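Local coordinates for SAM-dependent methyltransferase (Geobacter sulfurreducens, PDB 5BP7), which binds S-adenosyl-L-homocysteine and probably acts as an S-adenosylmethionine-dependent methyltransferase, at residues G157-P171 against R258-P270. Residues are numbered along the deposited sequence; the frame is centred on the assembly and turned at random.
Sequences GIILIGEPYWRQVPP and REYLGWGVFALMP
Ile159 and Leu268 begin a ladder of antiparallel hydrogen-bonded pairs, continued by Ile161–Phe266, Glu163–Gly264 and Tyr165–Gly262. Strand order 3-2-1-4-5-7-6, with strand 261-270 alone antiparallel, between 157-166 and 202-209, identifies the Rossmann-like class I methyltransferase fold. Ile159 N meets Leu268 O at 2.8 Å in the carbonyl plane, whereas Tyr165 N stands above the Gly262 carbonyl plane, 65° out of it.

Apolar contacts line both sheet faces. Leu160 CD2 touches Ala267 CB at 3.8 Å on the face bearing Val265; on the other, Ile161 CG1 approaches Leu268 CD1, near helix 142-150.

Two aromatic rings lie against the backbone of the opposing strand. Tyr165 CG sits between the backbone N and the carbonyl carbon (chi1 65°), folding the ring over Gly262 CA, a CH-pi contact 3.8 Å from CA to ring centroid. The Trp263 indole lies with one face over the Glu163 backbone and also touches Asn41, a residue of the S-adenosyl-L-homocysteine site.

Where helix 239-260 ends, Tyr260 O accepts from Arg167 N (2.8 Å) and Gln168 N (3.3 Å), both from the same face of its carbonyl plane. Extended Arg167 sends NH1 to Glu259 O at 2.9 Å, the oxygen lying 7° out of the guanidinium plane.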
loop_
_atom_site.group_PDB
_atom_site.type_symbol
_atom_site.label_atom_id
_atom_site.label_comp_id
_atom_site.label_asym_id
_atom_site.label_seq_id
_atom_site.Cartn_x
_atom_site.Cartn_y
_atom_site.Cartn_z
ATOM N N GLY A 157 -2.591 4.567 -20.510
ATOM C CA GLY A 157 -2.081 4.612 -19.156
ATOM C C GLY A 157 -1.761 3.261 -18.534
ATOM O O GLY A 157 -1.958 2.196 -19.138
ATOM N N ILE A 158 -1.295 3.323 -17.296
ATOM C CA ILE A 158 -0.877 2.143 -16.537
ATOM C C ILE A 158 -1.691 2.035 -15.250
ATOM O O ILE A 158 -1.932 3.042 -14.575
ATOM C CB ILE A 158 0.621 2.215 -16.191
ATOM C CG1 ILE A 158 1.461 2.076 -17.465
ATOM C CG2 ILE A 158 1.024 1.090 -15.240
ATOM C CD1 ILE A 158 2.886 2.569 -17.307
ATOM N N ILE A 159 -2.098 0.806 -14.916
ATOM C CA ILE A 159 -2.701 0.501 -13.613
ATOM C C ILE A 159 -1.640 -0.108 -12.705
ATOM O O ILE A 159 -0.899 -0.999 -13.131
ATOM C CB ILE A 159 -3.929 -0.437 -13.753
ATOM C CG1 ILE A 159 -5.068 0.333 -14.425
ATOM C CG2 ILE A 159 -4.397 -0.947 -12.391
ATOM C CD1 ILE A 159 -6.253 -0.496 -14.862
ATOM N N LEU A 160 -1.581 0.371 -11.463
ATOM C CA LEU A 160 -0.727 -0.210 -10.436
ATOM C C LEU A 160 -1.549 -0.874 -9.363
ATOM O O LEU A 160 -2.460 -0.260 -8.799
ATOM C CB LEU A 160 0.140 0.828 -9.739
ATOM C CG LEU A 160 1.231 1.534 -10.493
ATOM C CD1 LEU A 160 1.970 2.463 -9.511
ATOM C CD2 LEU A 160 2.162 0.539 -11.151
ATOM N N ILE A 161 -1.236 -2.138 -9.115
ATOM C CA ILE A 161 -1.872 -2.941 -8.065
ATOM C C ILE A 161 -0.783 -3.460 -7.128
ATOM O O ILE A 161 0.143 -4.156 -7.556
ATOM C CB ILE A 161 -2.652 -4.130 -8.652
ATOM C CG1 ILE A 161 -3.880 -3.657 -9.434
ATOM C CG2 ILE A 161 -3.084 -5.102 -7.570
ATOM C CD1 ILE A 161 -5.013 -3.068 -8.601
ATOM N N GLY A 162 -0.938 -3.156 -5.845
ATOM C CA GLY A 162 -0.074 -3.678 -4.787
ATOM C C GLY A 162 -0.842 -4.698 -3.990
ATOM O O GLY A 162 -1.938 -4.403 -3.507
ATOM N N GLU A 163 -0.302 -5.921 -3.890
ATOM C CA GLU A 163 -1.079 -7.069 -3.421
ATOM C C GLU A 163 -0.154 -8.124 -2.856
ATOM O O GLU A 163 0.926 -8.342 -3.397
ATOM C CB GLU A 163 -1.897 -7.670 -4.582
ATOM C CG GLU A 163 -2.765 -8.897 -4.295
ATOM C CD GLU A 163 -4.038 -8.627 -3.489
ATOM O OE1 GLU A 163 -4.349 -7.449 -3.179
ATOM O OE2 GLU A 163 -4.730 -9.615 -3.143
ATOM N N PRO A 164 -0.601 -8.811 -1.788
ATOM C CA PRO A 164 0.178 -9.932 -1.328
ATOM C C PRO A 164 0.051 -11.158 -2.237
ATOM O O PRO A 164 -0.901 -11.283 -2.998
ATOM C CB PRO A 164 -0.401 -10.221 0.065
ATOM C CG PRO A 164 -1.362 -9.150 0.389
ATOM C CD PRO A 164 -1.789 -8.595 -0.929
ATOM N N TYR A 165 1.006 -12.070 -2.130
ATOM C CA TYR A 165 0.915 -13.380 -2.787
ATOM C C TYR A 165 1.602 -14.392 -1.886
ATOM O O TYR A 165 2.376 -13.989 -0.992
ATOM C CB TYR A 165 1.541 -13.333 -4.178
ATOM C CG TYR A 165 3.010 -13.066 -4.185
ATOM C CD1 TYR A 165 3.497 -11.761 -4.179
ATOM C CD2 TYR A 165 3.914 -14.099 -4.195
ATOM C CE1 TYR A 165 4.851 -11.500 -4.185
ATOM C CE2 TYR A 165 5.270 -13.848 -4.176
ATOM C CZ TYR A 165 5.731 -12.548 -4.188
ATOM O OH TYR A 165 7.075 -12.313 -4.206
ATOM N N TRP A 166 1.299 -15.684 -2.086
ATOM C CA TRP A 166 1.961 -16.743 -1.331
ATOM C C TRP A 166 3.360 -16.945 -1.886
ATOM O O TRP A 166 3.558 -17.365 -3.009
ATOM C CB TRP A 166 1.182 -18.078 -1.316
ATOM C CG TRP A 166 -0.147 -18.022 -0.607
ATOM C CD1 TRP A 166 -1.355 -18.284 -1.151
ATOM C CD2 TRP A 166 -0.401 -17.653 0.768
ATOM N NE1 TRP A 166 -2.361 -18.093 -0.228
ATOM C CE2 TRP A 166 -1.803 -17.708 0.961
ATOM C CE3 TRP A 166 0.416 -17.276 1.847
ATOM C CZ2 TRP A 166 -2.413 -17.390 2.187
ATOM C CZ3 TRP A 166 -0.185 -16.970 3.066
ATOM C CH2 TRP A 166 -1.586 -17.036 3.227
ATOM N N ARG A 167 4.326 -16.613 -1.059
ATOM C CA ARG A 167 5.731 -16.873 -1.305
ATOM C C ARG A 167 5.995 -18.394 -1.237
ATOM O O ARG A 167 6.738 -18.947 -2.028
ATOM C CB ARG A 167 6.514 -16.160 -0.213
ATOM C CG ARG A 167 7.979 -16.040 -0.453
ATOM C CD ARG A 167 8.613 -15.275 0.681
ATOM N NE ARG A 167 10.043 -15.417 0.544
ATOM C CZ ARG A 167 10.793 -16.354 1.124
ATOM N NH1 ARG A 167 10.283 -17.271 1.957
ATOM N NH2 ARG A 167 12.093 -16.348 0.894
ATOM N N GLN A 168 5.337 -19.041 -0.284
ATOM C CA GLN A 168 5.261 -20.497 -0.174
ATOM C C GLN A 168 3.841 -20.869 0.165
ATOM O O GLN A 168 3.137 -20.103 0.820
ATOM C CB GLN A 168 6.112 -21.001 0.983
ATOM C CG GLN A 168 7.590 -20.680 0.900
ATOM C CD GLN A 168 8.328 -20.951 2.231
ATOM O OE1 GLN A 168 7.772 -21.525 3.198
ATOM N NE2 GLN A 168 9.598 -20.582 2.267
ATOM N N VAL A 169 3.453 -22.082 -0.202
ATOM C CA VAL A 169 2.080 -22.537 0.006
ATOM C C VAL A 169 1.890 -22.769 1.504
ATOM O O VAL A 169 2.645 -23.534 2.085
ATOM C CB VAL A 169 1.780 -23.874 -0.728
ATOM C CG1 VAL A 169 0.272 -24.125 -0.760
ATOM C CG2 VAL A 169 2.327 -23.884 -2.157
ATOM N N PRO A 170 0.900 -22.103 2.136
ATOM C CA PRO A 170 0.701 -22.412 3.552
ATOM C C PRO A 170 0.011 -23.764 3.680
ATOM O O PRO A 170 -0.982 -24.010 3.015
ATOM C CB PRO A 170 -0.182 -21.264 4.069
ATOM C CG PRO A 170 -0.893 -20.744 2.874
ATOM C CD PRO A 170 -0.047 -21.079 1.660
ATOM N N PRO A 171 0.549 -24.640 4.516
ATOM C CA PRO A 171 0.012 -25.994 4.559
ATOM C C PRO A 171 -1.371 -26.104 5.221
ATOM O O PRO A 171 -2.094 -27.053 4.950
ATOM C CB PRO A 171 1.080 -26.751 5.361
ATOM C CG PRO A 171 1.713 -25.723 6.236
ATOM C CD PRO A 171 1.685 -24.451 5.446
ATOM N N ARG A 258 6.898 -13.666 7.450
ATOM C CA ARG A 258 8.203 -13.508 6.833
ATOM C C ARG A 258 8.534 -14.660 5.890
ATOM O O ARG A 258 9.120 -14.431 4.822
ATOM C CB ARG A 258 9.298 -13.360 7.886
ATOM C CG ARG A 258 10.587 -12.758 7.351
ATOM C CD ARG A 258 11.572 -12.441 8.487
ATOM N NE ARG A 258 12.630 -11.558 8.017
ATOM C CZ ARG A 258 13.706 -11.939 7.316
ATOM N NH1 ARG A 258 13.912 -13.215 7.028
ATOM N NH2 ARG A 258 14.584 -11.018 6.899
ATOM N N GLU A 259 8.162 -15.878 6.281
ATOM C CA GLU A 259 8.429 -17.063 5.473
ATOM C C GLU A 259 7.407 -17.346 4.365
ATOM O O GLU A 259 7.783 -17.807 3.300
ATOM C CB GLU A 259 8.562 -18.288 6.377
ATOM C CG GLU A 259 9.875 -18.274 7.170
ATOM C CD GLU A 259 11.094 -18.431 6.259
ATOM O OE1 GLU A 259 11.284 -19.569 5.770
ATOM O OE2 GLU A 259 11.813 -17.413 5.974
ATOM N N TYR A 260 6.136 -17.053 4.600
ATOM C CA TYR A 260 5.052 -17.514 3.711
ATOM C C TYR A 260 4.491 -16.455 2.782
ATOM O O TYR A 260 4.019 -16.785 1.696
ATOM C CB TYR A 260 3.911 -18.146 4.527
ATOM C CG TYR A 260 4.266 -19.513 5.063
ATOM C CD1 TYR A 260 4.115 -20.655 4.262
ATOM C CD2 TYR A 260 4.765 -19.676 6.353
ATOM C CE1 TYR A 260 4.444 -21.919 4.732
ATOM C CE2 TYR A 260 5.107 -20.937 6.834
ATOM C CZ TYR A 260 4.939 -22.053 6.026
ATOM O OH TYR A 260 5.281 -23.317 6.482
ATOM N N LEU A 261 4.498 -15.199 3.220
ATOM C CA LEU A 261 3.791 -14.138 2.527
ATOM C C LEU A 261 4.719 -13.242 1.712
ATOM O O LEU A 261 5.630 -12.603 2.246
ATOM C CB LEU A 261 2.960 -13.317 3.530
ATOM C CG LEU A 261 1.776 -12.521 2.971
ATOM C CD1 LEU A 261 0.798 -13.359 2.169
ATOM C CD2 LEU A 261 1.042 -11.822 4.122
ATOM N N GLY A 262 4.482 -13.221 0.414
ATOM C CA GLY A 262 5.115 -12.255 -0.486
ATOM C C GLY A 262 4.248 -10.999 -0.642
ATOM O O GLY A 262 3.088 -10.959 -0.213
ATOM N N TRP A 263 4.820 -9.968 -1.262
ATOM C CA TRP A 263 4.072 -8.772 -1.616
ATOM C C TRP A 263 4.706 -8.103 -2.816
ATOM O O TRP A 263 5.930 -8.107 -2.968
ATOM C CB TRP A 263 4.022 -7.809 -0.433
ATOM C CG TRP A 263 3.021 -6.703 -0.559
ATOM C CD1 TRP A 263 1.730 -6.721 -0.124
ATOM C CD2 TRP A 263 3.233 -5.421 -1.122
ATOM N NE1 TRP A 263 1.121 -5.528 -0.393
ATOM C CE2 TRP A 263 2.025 -4.705 -1.002
ATOM C CE3 TRP A 263 4.323 -4.801 -1.711
ATOM C CZ2 TRP A 263 1.869 -3.400 -1.453
ATOM C CZ3 TRP A 263 4.168 -3.491 -2.173
ATOM C CH2 TRP A 263 2.952 -2.808 -2.031
ATOM N N GLY A 264 3.889 -7.516 -3.671
ATOM C CA GLY A 264 4.425 -6.794 -4.815
ATOM C C GLY A 264 3.517 -5.751 -5.399
ATOM O O GLY A 264 2.319 -5.725 -5.130
ATOM N N VAL A 265 4.121 -4.905 -6.224
ATOM C CA VAL A 265 3.411 -3.934 -7.034
ATOM C C VAL A 265 3.551 -4.374 -8.496
ATOM O O VAL A 265 4.653 -4.585 -8.999
ATOM C CB VAL A 265 3.919 -2.495 -6.841
ATOM C CG1 VAL A 265 2.992 -1.507 -7.518
ATOM C CG2 VAL A 265 3.991 -2.152 -5.371
ATOM N N PHE A 266 2.413 -4.445 -9.165
ATOM C CA PHE A 266 2.291 -4.980 -10.516
ATOM C C PHE A 266 1.739 -3.886 -11.415
ATOM O O PHE A 266 0.708 -3.280 -11.105
ATOM C CB PHE A 266 1.350 -6.189 -10.511
ATOM C CG PHE A 266 1.807 -7.276 -9.604
ATOM C CD1 PHE A 266 2.730 -8.213 -10.041
ATOM C CD2 PHE A 266 1.382 -7.316 -8.282
ATOM C CE1 PHE A 266 3.207 -9.186 -9.187
ATOM C CE2 PHE A 266 1.844 -8.284 -7.423
ATOM C CZ PHE A 266 2.764 -9.224 -7.871
ATOM N N ALA A 267 2.450 -3.618 -12.502
ATOM C CA ALA A 267 2.041 -2.613 -13.478
ATOM C C ALA A 267 1.306 -3.314 -14.640
ATOM O O ALA A 267 1.827 -4.242 -15.246
ATOM C CB ALA A 267 3.244 -1.831 -13.979
ATOM N N LEU A 268 0.103 -2.839 -14.926
ATOM C CA LEU A 268 -0.828 -3.479 -15.856
ATOM C C LEU A 268 -1.308 -2.501 -16.914
ATOM O O LEU A 268 -1.508 -1.314 -16.623
ATOM C CB LEU A 268 -2.059 -3.992 -15.104
ATOM C CG LEU A 268 -1.834 -4.894 -13.887
ATOM C CD1 LEU A 268 -3.179 -5.254 -13.282
ATOM C CD2 LEU A 268 -1.078 -6.150 -14.256
HETATM N N MSE A 269 -1.475 -2.994 -18.136
HETATM C CA MSE A 269 -2.098 -2.205 -19.212
HETATM C C MSE A 269 -3.150 -3.068 -19.895
HETATM O O MSE A 269 -2.858 -4.209 -20.273
HETATM C CB MSE A 269 -1.056 -1.722 -20.209
HETATM C CG MSE A 269 -0.094 -0.717 -19.586
HETATM SE SE MSE A 269 1.287 -0.171 -20.883
HETATM C CE MSE A 269 0.158 0.687 -22.236
ATOM N N PRO A 270 -4.366 -2.563 -20.078
ATOM C CA PRO A 270 -5.400 -3.376 -20.724
ATOM C C PRO A 270 -5.011 -3.816 -22.128
ATOM O O PRO A 270 -4.397 -3.037 -22.865
ATOM C CB PRO A 270 -6.622 -2.455 -20.758
ATOM C CG PRO A 270 -6.075 -1.082 -20.669
ATOM C CD PRO A 270 -4.829 -1.187 -19.849
HETATM O O HOH W 1 7.644 -10.906 -2.018
#